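Side-chain contacts in Two-component system sensor histidine kinase (Bacteroides thetaiotaomicron, PDB 3OTT), which probably senses saccharides outside the cell through its beta-propeller and beta-sandwich region and relays the signal by histidine phosphorylation to transcription control: residues Met108-Gly112 against Asp113-Leu117; Gln646-Pro650 against Arg651-Asp655; Asn703-Lys706 against Ser707-Arg711. All coordinates share one frame; numbering follows the deposited sequence.

Interaction 1 (Met108-Gly112 against Asp113-Leu117)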
loop_
_atom_site.group_PDB
_atom_site.type_symbol
_atom_site.label_atom_id
_atom_site.label_comp_id
_atom_site.label_asym_id
_atom_site.label_seq_id
_atom_site.Cartn_x
_atom_site.Cartn_y
_atom_site.Cartn_z
ATOM N N MET B 108 -17.417 -19.735 -7.985
ATOM C CA MET B 108 -17.709 -18.272 -7.872
ATOM C C MET B 108 -16.417 -17.491 -7.835
ATOM O O MET B 108 -15.455 -17.995 -7.305
ATOM C CB MET B 108 -18.475 -17.942 -6.614
ATOM C CG MET B 108 -19.871 -18.554 -6.519
ATOM S SD MET B 108 -20.923 -18.095 -5.039
ATOM C CE MET B 108 -20.073 -18.788 -3.763
ATOM N N ALA B 109 -16.371 -16.290 -8.436
ATOM C CA ALA B 109 -15.172 -15.454 -8.386
ATOM C C ALA B 109 -15.609 -14.037 -8.507
ATOM O O ALA B 109 -16.415 -13.711 -9.409
ATOM C CB ALA B 109 -14.228 -15.807 -9.495
ATOM N N LEU B 110 -15.122 -13.194 -7.594
ATOM C CA LEU B 110 -15.391 -11.738 -7.647
ATOM C C LEU B 110 -14.445 -10.993 -8.590
ATOM O O LEU B 110 -13.245 -11.323 -8.650
ATOM C CB LEU B 110 -15.085 -11.135 -6.310
ATOM C CG LEU B 110 -16.219 -10.973 -5.356
ATOM C CD1 LEU B 110 -15.597 -10.713 -3.963
ATOM C CD2 LEU B 110 -17.155 -9.819 -5.839
ATOM N N GLN B 111 -14.971 -9.974 -9.258
ATOM C CA GLN B 111 -14.213 -9.095 -10.094
ATOM C C GLN B 111 -14.704 -7.701 -9.749
ATOM O O GLN B 111 -15.681 -7.253 -10.298
ATOM C CB GLN B 111 -14.429 -9.410 -11.598
ATOM C CG GLN B 111 -13.432 -8.657 -12.519
ATOM C CD GLN B 111 -13.756 -8.789 -13.964
ATOM O OE1 GLN B 111 -14.863 -9.176 -14.339
ATOM N NE2 GLN B 111 -12.782 -8.514 -14.799
ATOM N N GLY B 112 -14.054 -7.034 -8.782
ATOM C CA GLY B 112 -14.488 -5.722 -8.375
ATOM C C GLY B 112 -15.841 -5.908 -7.729
ATOM O O GLY B 112 -15.952 -6.641 -6.739
ATOM N N ASP B 113 -16.877 -5.292 -8.278
ATOM C CA ASP B 113 -18.203 -5.407 -7.662
ATOM C C ASP B 113 -19.137 -6.241 -8.503
ATOM O O ASP B 113 -20.317 -6.057 -8.482
ATOM C CB ASP B 113 -18.768 -4.029 -7.469
ATOM C CG ASP B 113 -19.708 -3.941 -6.270
ATOM O OD1 ASP B 113 -19.504 -4.652 -5.290
ATOM O OD2 ASP B 113 -20.639 -3.129 -6.322
ATOM N N THR B 114 -18.558 -7.154 -9.284
ATOM C CA THR B 114 -19.274 -8.114 -10.056
ATOM C C THR B 114 -18.876 -9.527 -9.604
ATOM O O THR B 114 -17.683 -9.836 -9.567
ATOM C CB THR B 114 -18.937 -7.949 -11.528
ATOM O OG1 THR B 114 -19.410 -6.674 -11.959
ATOM C CG2 THR B 114 -19.670 -8.957 -12.305
ATOM N N LEU B 115 -19.873 -10.376 -9.325
ATOM C CA LEU B 115 -19.642 -11.779 -8.972
ATOM C C LEU B 115 -19.945 -12.694 -10.176
ATOM O O LEU B 115 -21.071 -12.707 -10.685
ATOM C CB LEU B 115 -20.539 -12.172 -7.798
ATOM C CG LEU B 115 -20.398 -13.574 -7.175
ATOM C CD1 LEU B 115 -19.012 -13.814 -6.546
ATOM C CD2 LEU B 115 -21.463 -13.891 -6.185
ATOM N N TRP B 116 -18.920 -13.440 -10.612
ATOM C CA TRP B 116 -19.011 -14.444 -11.638
ATOM C C TRP B 116 -19.504 -15.771 -11.003
ATOM O O TRP B 116 -18.983 -16.198 -9.970
ATOM C CB TRP B 116 -17.628 -14.673 -12.290
ATOM C CG TRP B 116 -17.170 -13.573 -13.236
ATOM C CD1 TRP B 116 -16.567 -12.386 -12.887
ATOM C CD2 TRP B 116 -17.311 -13.541 -14.674
ATOM N NE1 TRP B 116 -16.316 -11.633 -14.009
ATOM C CE2 TRP B 116 -16.731 -12.320 -15.122
ATOM C CE3 TRP B 116 -17.806 -14.437 -15.621
ATOM C CZ2 TRP B 116 -16.673 -11.956 -16.491
ATOM C CZ3 TRP B 116 -17.770 -14.068 -17.008
ATOM C CH2 TRP B 116 -17.192 -12.831 -17.410
ATOM N N LEU B 117 -20.449 -16.436 -11.668
ATOM C CA LEU B 117 -21.077 -17.667 -11.204
ATOM C C LEU B 117 -20.925 -18.662 -12.311
ATOM O O LEU B 117 -21.334 -18.401 -13.459
ATOM C CB LEU B 117 -22.614 -17.470 -10.972
ATOM C CG LEU B 117 -23.047 -16.294 -10.078
ATOM C CD1 LEU B 117 -24.591 -16.058 -9.991
ATOM C CD2 LEU B 117 -22.413 -16.483 -8.642
#
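The indole of W116 and the amide of Q111 form the polar side-chain contact of this hairpin: W116 NE1 donates to Q111 OE1 at 2.9 Å with an N-H...O angle of 167°. The acceptor lies almost in the indole plane, whereas the donor stands above the plane of the Q111 amide, 40° out of it, and so is not on a lone pair. Q111 has CG opposite its own backbone N (chi1 -169°) and an extended chain beyond, which carries the amide alongside the indole, both groups pointing the same way. Q111 NE2 bonds N157 OD1, so the amide is held at both ends.

Four backbone hydrogen bonds join the strands in two reciprocal pairs. A109 and W116 make one, with W116 N to A109 O at 2.8 Å; Q111 and T114 make the other, with Q111 N to T114 O at 2.7 Å. A type II' turn from Q111 to T114 closes this two-residue beta hairpin, and G112 takes a positive phi, which favours glycine. Strands 105-111 and 114-119 are the first two of a four-stranded antiparallel sheet, one blade of a beta-propeller.

Apolar contacts occupy the face bearing M108, L110, L115 and L117. M108 CG meets L117 CD2 at 3.9 Å, the two side chains crossing at a slant, and L115 CD1 lies 4.2 Å from both M108 CB and L110 CG. Strand 67-71 of another blade packs on this face through V69 and I71, while I151 of strand 148-153 meets A109 and W116 on the other.

Charge appears at the turn itself, where the D113 side chain leads away from the hairpin: its carboxylate forms a salt bridge with R374 and a hydrogen bond with Y327, both of the second subunit.

Interaction 2 (Gln646-Pro650 against Arg651-Asp655)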
loop_
_atom_site.group_PDB
_atom_site.type_symbol
_atom_site.label_atom_id
_atom_site.label_comp_id
_atom_site.label_asym_id
_atom_site.label_seq_id
_atom_site.Cartn_x
_atom_site.Cartn_y
_atom_site.Cartn_z
ATOM N N GLN B 646 -28.786 -25.726 26.031
ATOM C CA GLN B 646 -29.095 -25.750 24.600
ATOM C C GLN B 646 -28.479 -24.576 23.852
ATOM O O GLN B 646 -28.629 -23.407 24.247
ATOM C CB GLN B 646 -30.595 -25.645 24.421
ATOM C CG GLN B 646 -31.372 -26.790 25.051
ATOM C CD GLN B 646 -32.747 -26.873 24.473
ATOM O OE1 GLN B 646 -33.744 -26.700 25.187
ATOM N NE2 GLN B 646 -32.825 -27.104 23.147
ATOM N N LEU B 647 -27.819 -24.864 22.743
ATOM C CA LEU B 647 -27.095 -23.801 22.031
ATOM C C LEU B 647 -28.135 -22.821 21.422
ATOM O O LEU B 647 -29.118 -23.256 20.814
ATOM C CB LEU B 647 -26.191 -24.439 21.008
ATOM C CG LEU B 647 -25.365 -23.720 19.943
ATOM C CD1 LEU B 647 -26.226 -23.107 18.899
ATOM C CD2 LEU B 647 -24.493 -22.731 20.595
ATOM N N VAL B 648 -27.971 -21.521 21.635
ATOM C CA VAL B 648 -28.983 -20.564 21.127
ATOM C C VAL B 648 -28.400 -19.437 20.246
ATOM O O VAL B 648 -27.325 -18.884 20.547
ATOM C CB VAL B 648 -29.845 -19.917 22.254
ATOM C CG1 VAL B 648 -30.847 -20.961 22.863
ATOM C CG2 VAL B 648 -28.962 -19.268 23.336
ATOM N N SER B 649 -29.120 -19.065 19.191
ATOM C CA SER B 649 -28.612 -17.991 18.312
ATOM C C SER B 649 -29.767 -17.341 17.607
ATOM O O SER B 649 -30.864 -17.890 17.598
ATOM C CB SER B 649 -27.618 -18.560 17.256
ATOM O OG SER B 649 -28.317 -19.493 16.414
ATOM N N PRO B 650 -29.525 -16.175 16.987
ATOM C CA PRO B 650 -30.656 -15.532 16.314
ATOM C C PRO B 650 -31.297 -16.479 15.292
ATOM O O PRO B 650 -32.461 -16.387 15.020
ATOM C CB PRO B 650 -30.012 -14.319 15.628
ATOM C CG PRO B 650 -28.806 -13.999 16.418
ATOM C CD PRO B 650 -28.296 -15.350 16.939
ATOM N N ARG B 651 -30.529 -17.427 14.767
ATOM C CA ARG B 651 -31.089 -18.326 13.755
ATOM C C ARG B 651 -32.240 -19.184 14.313
ATOM O O ARG B 651 -33.132 -19.587 13.582
ATOM C CB ARG B 651 -29.968 -19.231 13.214
ATOM C CG ARG B 651 -30.324 -19.958 11.958
ATOM C CD ARG B 651 -29.133 -20.768 11.485
ATOM N NE ARG B 651 -28.586 -21.662 12.500
ATOM C CZ ARG B 651 -29.048 -22.890 12.765
ATOM N NH1 ARG B 651 -30.070 -23.399 12.096
ATOM N NH2 ARG B 651 -28.471 -23.618 13.717
ATOM N N THR B 652 -32.173 -19.514 15.598
ATOM C CA THR B 652 -33.171 -20.403 16.194
ATOM C C THR B 652 -34.043 -19.724 17.238
ATOM O O THR B 652 -35.013 -20.325 17.647
ATOM C CB THR B 652 -32.540 -21.686 16.848
ATOM O OG1 THR B 652 -31.707 -21.303 17.945
ATOM C CG2 THR B 652 -31.712 -22.470 15.871
ATOM N N ARG B 653 -33.694 -18.516 17.703
ATOM C CA ARG B 653 -34.550 -17.762 18.679
ATOM C C ARG B 653 -34.735 -16.258 18.348
ATOM O O ARG B 653 -33.808 -15.581 17.882
ATOM C CB ARG B 653 -34.025 -17.848 20.124
ATOM C CG ARG B 653 -33.495 -19.203 20.602
ATOM C CD ARG B 653 -34.384 -19.909 21.645
ATOM N NE ARG B 653 -35.170 -18.995 22.465
ATOM C CZ ARG B 653 -35.863 -19.351 23.548
ATOM N NH1 ARG B 653 -35.817 -20.611 23.978
ATOM N NH2 ARG B 653 -36.606 -18.442 24.209
ATOM N N ASP B 654 -35.938 -15.764 18.613
ATOM C CA ASP B 654 -36.282 -14.332 18.601
ATOM C C ASP B 654 -35.494 -13.455 19.571
ATOM O O ASP B 654 -35.239 -12.277 19.300
ATOM C CB ASP B 654 -37.768 -14.172 19.012
ATOM C CG ASP B 654 -38.703 -14.626 17.938
ATOM O OD1 ASP B 654 -38.200 -15.272 16.978
ATOM O OD2 ASP B 654 -39.925 -14.333 18.032
ATOM N N ASP B 655 -35.144 -14.010 20.714
ATOM C CA ASP B 655 -34.822 -13.168 21.857
ATOM C C ASP B 655 -33.345 -13.196 22.219
ATOM O O ASP B 655 -32.947 -12.857 23.340
ATOM C CB ASP B 655 -35.714 -13.551 23.056
ATOM C CG ASP B 655 -35.627 -15.050 23.426
ATOM O OD1 ASP B 655 -35.397 -15.907 22.529
ATOM O OD2 ASP B 655 -35.811 -15.380 24.622
#
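The carbonyl oxygen S649 O is gripped by two backbone N-H groups from the following turn. R653 N reaches it at 2.9 Å, nearly along the C=O axis (C=O...N angle 166°), while T652 N, also 2.9 Å from S649 O, comes from above the carbonyl plane, 48° out of it. The two donors thus approach from different directions and fold the chain tightly through P650 and R651 as it leaves the edge strand 646-648 of the beta-sandwich. A weak bond from R651 N to S649 OG, 3.4 Å long, adds to the turn; D92 OD2 is a further acceptor for R651 N.

Apolar contact continues one residue back. V648 CG1 touches R653 CD at 3.9 Å, the valine and the arginine stem crossing at an angle. Bends at chi2 (-110°) and chi3 carry the R653 guanidinium on to D655, which it meets side-on: NE donates to D655 OD1 at 3.1 Å, close to the guanidinium plane and on the syn lone pair, and NH2 reaches both carboxylate oxygens. R651 turns the other way, its NH1 bonding T56 OG1 of the propeller.

D655 OD2 also forms a salt bridge with K668 and accepts from Q671 NE2, so the carboxylate faces two cations, R653 and K668. That setting would be expected to favour the ionised form, while the side-on grip through NE and NH2 is likely to limit rotation of the R653 guanidinium.

Interaction 3 (Asn703-Lys706 against Ser707-Arg711)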
loop_
_atom_site.group_PDB
_atom_site.type_symbol
_atom_site.label_atom_id
_atom_site.label_comp_id
_atom_site.label_asym_id
_atom_site.label_seq_id
_atom_site.Cartn_x
_atom_site.Cartn_y
_atom_site.Cartn_z
ATOM N N ASN B 703 -11.485 -17.252 38.326
ATOM C CA ASN B 703 -11.613 -18.685 38.245
ATOM C C ASN B 703 -10.680 -19.130 37.131
ATOM O O ASN B 703 -10.458 -18.378 36.203
ATOM C CB ASN B 703 -13.055 -19.063 37.915
ATOM C CG ASN B 703 -14.070 -18.507 38.937
ATOM O OD1 ASN B 703 -14.663 -17.432 38.734
ATOM N ND2 ASN B 703 -14.272 -19.235 40.016
ATOM N N PHE B 704 -10.160 -20.350 37.225
ATOM C CA PHE B 704 -9.241 -20.919 36.241
ATOM C C PHE B 704 -9.902 -22.005 35.414
ATOM O O PHE B 704 -10.711 -22.772 35.925
ATOM C CB PHE B 704 -8.030 -21.488 36.960
ATOM C CG PHE B 704 -7.266 -20.457 37.688
ATOM C CD1 PHE B 704 -7.743 -19.951 38.905
ATOM C CD2 PHE B 704 -6.103 -19.926 37.140
ATOM C CE1 PHE B 704 -7.048 -18.942 39.553
ATOM C CE2 PHE B 704 -5.402 -18.913 37.779
ATOM C CZ PHE B 704 -5.858 -18.421 38.987
ATOM N N LEU B 705 -9.564 -22.072 34.136
ATOM C CA LEU B 705 -10.179 -23.101 33.272
ATOM C C LEU B 705 -9.482 -24.489 33.182
ATOM O O LEU B 705 -10.093 -25.539 33.492
ATOM C CB LEU B 705 -10.546 -22.532 31.897
ATOM C CG LEU B 705 -11.906 -21.816 31.884
ATOM C CD1 LEU B 705 -12.145 -21.033 30.607
ATOM C CD2 LEU B 705 -13.097 -22.785 32.156
ATOM N N LYS B 706 -8.221 -24.539 32.816
ATOM C CA LYS B 706 -7.672 -25.853 32.359
ATOM C C LYS B 706 -7.770 -25.817 30.848
ATOM O O LYS B 706 -8.851 -25.498 30.293
ATOM C CB LYS B 706 -8.477 -27.051 32.888
ATOM C CG LYS B 706 -7.737 -28.393 32.846
ATOM C CD LYS B 706 -6.999 -28.643 34.183
ATOM C CE LYS B 706 -5.886 -29.722 34.071
ATOM N NZ LYS B 706 -4.614 -29.203 33.465
ATOM N N SER B 707 -6.643 -26.082 30.185
ATOM C CA SER B 707 -6.494 -25.621 28.774
ATOM C C SER B 707 -7.406 -26.308 27.766
ATOM O O SER B 707 -7.820 -25.696 26.760
ATOM C CB SER B 707 -5.033 -25.597 28.260
ATOM O OG SER B 707 -4.213 -26.566 28.898
ATOM N N ASN B 708 -7.747 -27.555 28.015
ATOM C CA ASN B 708 -8.680 -28.166 27.091
ATOM C C ASN B 708 -10.122 -27.637 27.216
ATOM O O ASN B 708 -10.959 -27.953 26.406
ATOM C CB ASN B 708 -8.658 -29.685 27.210
ATOM C CG ASN B 708 -8.726 -30.167 28.665
ATOM O OD1 ASN B 708 -8.271 -29.480 29.612
ATOM N ND2 ASN B 708 -9.278 -31.382 28.847
ATOM N N ILE B 709 -10.427 -26.855 28.235
ATOM C CA ILE B 709 -11.828 -26.513 28.442
ATOM C C ILE B 709 -12.010 -25.093 28.048
ATOM O O ILE B 709 -11.345 -24.247 28.598
ATOM C CB ILE B 709 -12.277 -26.792 29.906
ATOM C CG1 ILE B 709 -12.282 -28.295 30.159
ATOM C CG2 ILE B 709 -13.684 -26.264 30.218
ATOM C CD1 ILE B 709 -11.080 -28.727 30.863
ATOM N N ASN B 710 -12.886 -24.819 27.100
ATOM C CA ASN B 710 -13.110 -23.431 26.739
ATOM C C ASN B 710 -14.542 -23.040 27.030
ATOM O O ASN B 710 -15.041 -22.105 26.432
ATOM C CB ASN B 710 -12.852 -23.173 25.266
ATOM C CG ASN B 710 -13.824 -23.900 24.398
ATOM O OD1 ASN B 710 -14.133 -25.027 24.670
ATOM N ND2 ASN B 710 -14.314 -23.261 23.335
ATOM N N ARG B 711 -15.208 -23.780 27.905
ATOM C CA ARG B 711 -16.601 -23.483 28.243
ATOM C C ARG B 711 -16.782 -22.949 29.697
ATOM O O ARG B 711 -16.296 -23.503 30.616
ATOM C CB ARG B 711 -17.524 -24.688 27.977
ATOM C CG ARG B 711 -18.902 -24.447 28.555
ATOM C CD ARG B 711 -19.838 -25.583 28.396
ATOM N NE ARG B 711 -19.867 -25.999 27.005
ATOM C CZ ARG B 711 -20.897 -26.609 26.451
ATOM N NH1 ARG B 711 -21.993 -26.806 27.169
ATOM N NH2 ARG B 711 -20.831 -26.989 25.172
#
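L705 CD2 meets I709 CG2 at 4.0 Å, the two side chains crossing as the chain turns back on itself. The same methyl lies 3.6 Å from R711 O, and L705 CB is 3.8 Å from I709 O, which sets the leucine against the backbone of the returning arm. On the other branch of the isoleucine, I709 CD1 touches K706 CB at 3.7 Å. The aliphatic part of K706 also passes N708, with K706 CG 3.5 Å from N708 OD1; CG stands opposite the lysine's backbone N (chi1 -161°), which directs it toward that oxygen.

A type I beta turn from K706 to I709 brings these groups together. It is closed by I709 N donating to K706 O at 2.9 Å, with an N-H...O angle of 160°. Further out, L705 packs on L678, Y693 and I712, so it bridges strands of both sheets in the beta-sandwich. An alanine at this position would be likely to leave I709 CG2 without its methyl partner, weaken the packing on those three residues and open a gap beneath the turn. N710 ND2 bonds L678 O, and R711 forms a salt bridge with E677 and a cation-pi contact with Y642.

Within the Y_Y_Y domain the turn therefore combines one backbone bond and apolar contact at its surface with charge pairing at its base, where the E677 carboxylate would be expected to steady the R711 guanidinium against Y642.

The three contacts follow one another along the chain without touching. Interaction 1 is a propeller-blade hairpin, whereas interactions 2 and 3 are turns of the C-terminal beta-sandwich; their centres are about 25 Å apart, with nearest atoms about 7 Å apart. Both turns leave strands at sheet edges, 646-648 and 703-704, which belong to different sheets. Interaction 1 lies about 32 Å from interaction 2 and about 43 Å from interaction 3, centre to centre. Interaction 1 reaches the second subunit, and interactions 2 and 3 both reach back to the propeller, the latter through N710 against D47 and Y49. None contributes a residue to the hexatantalum dodecabromide pocket.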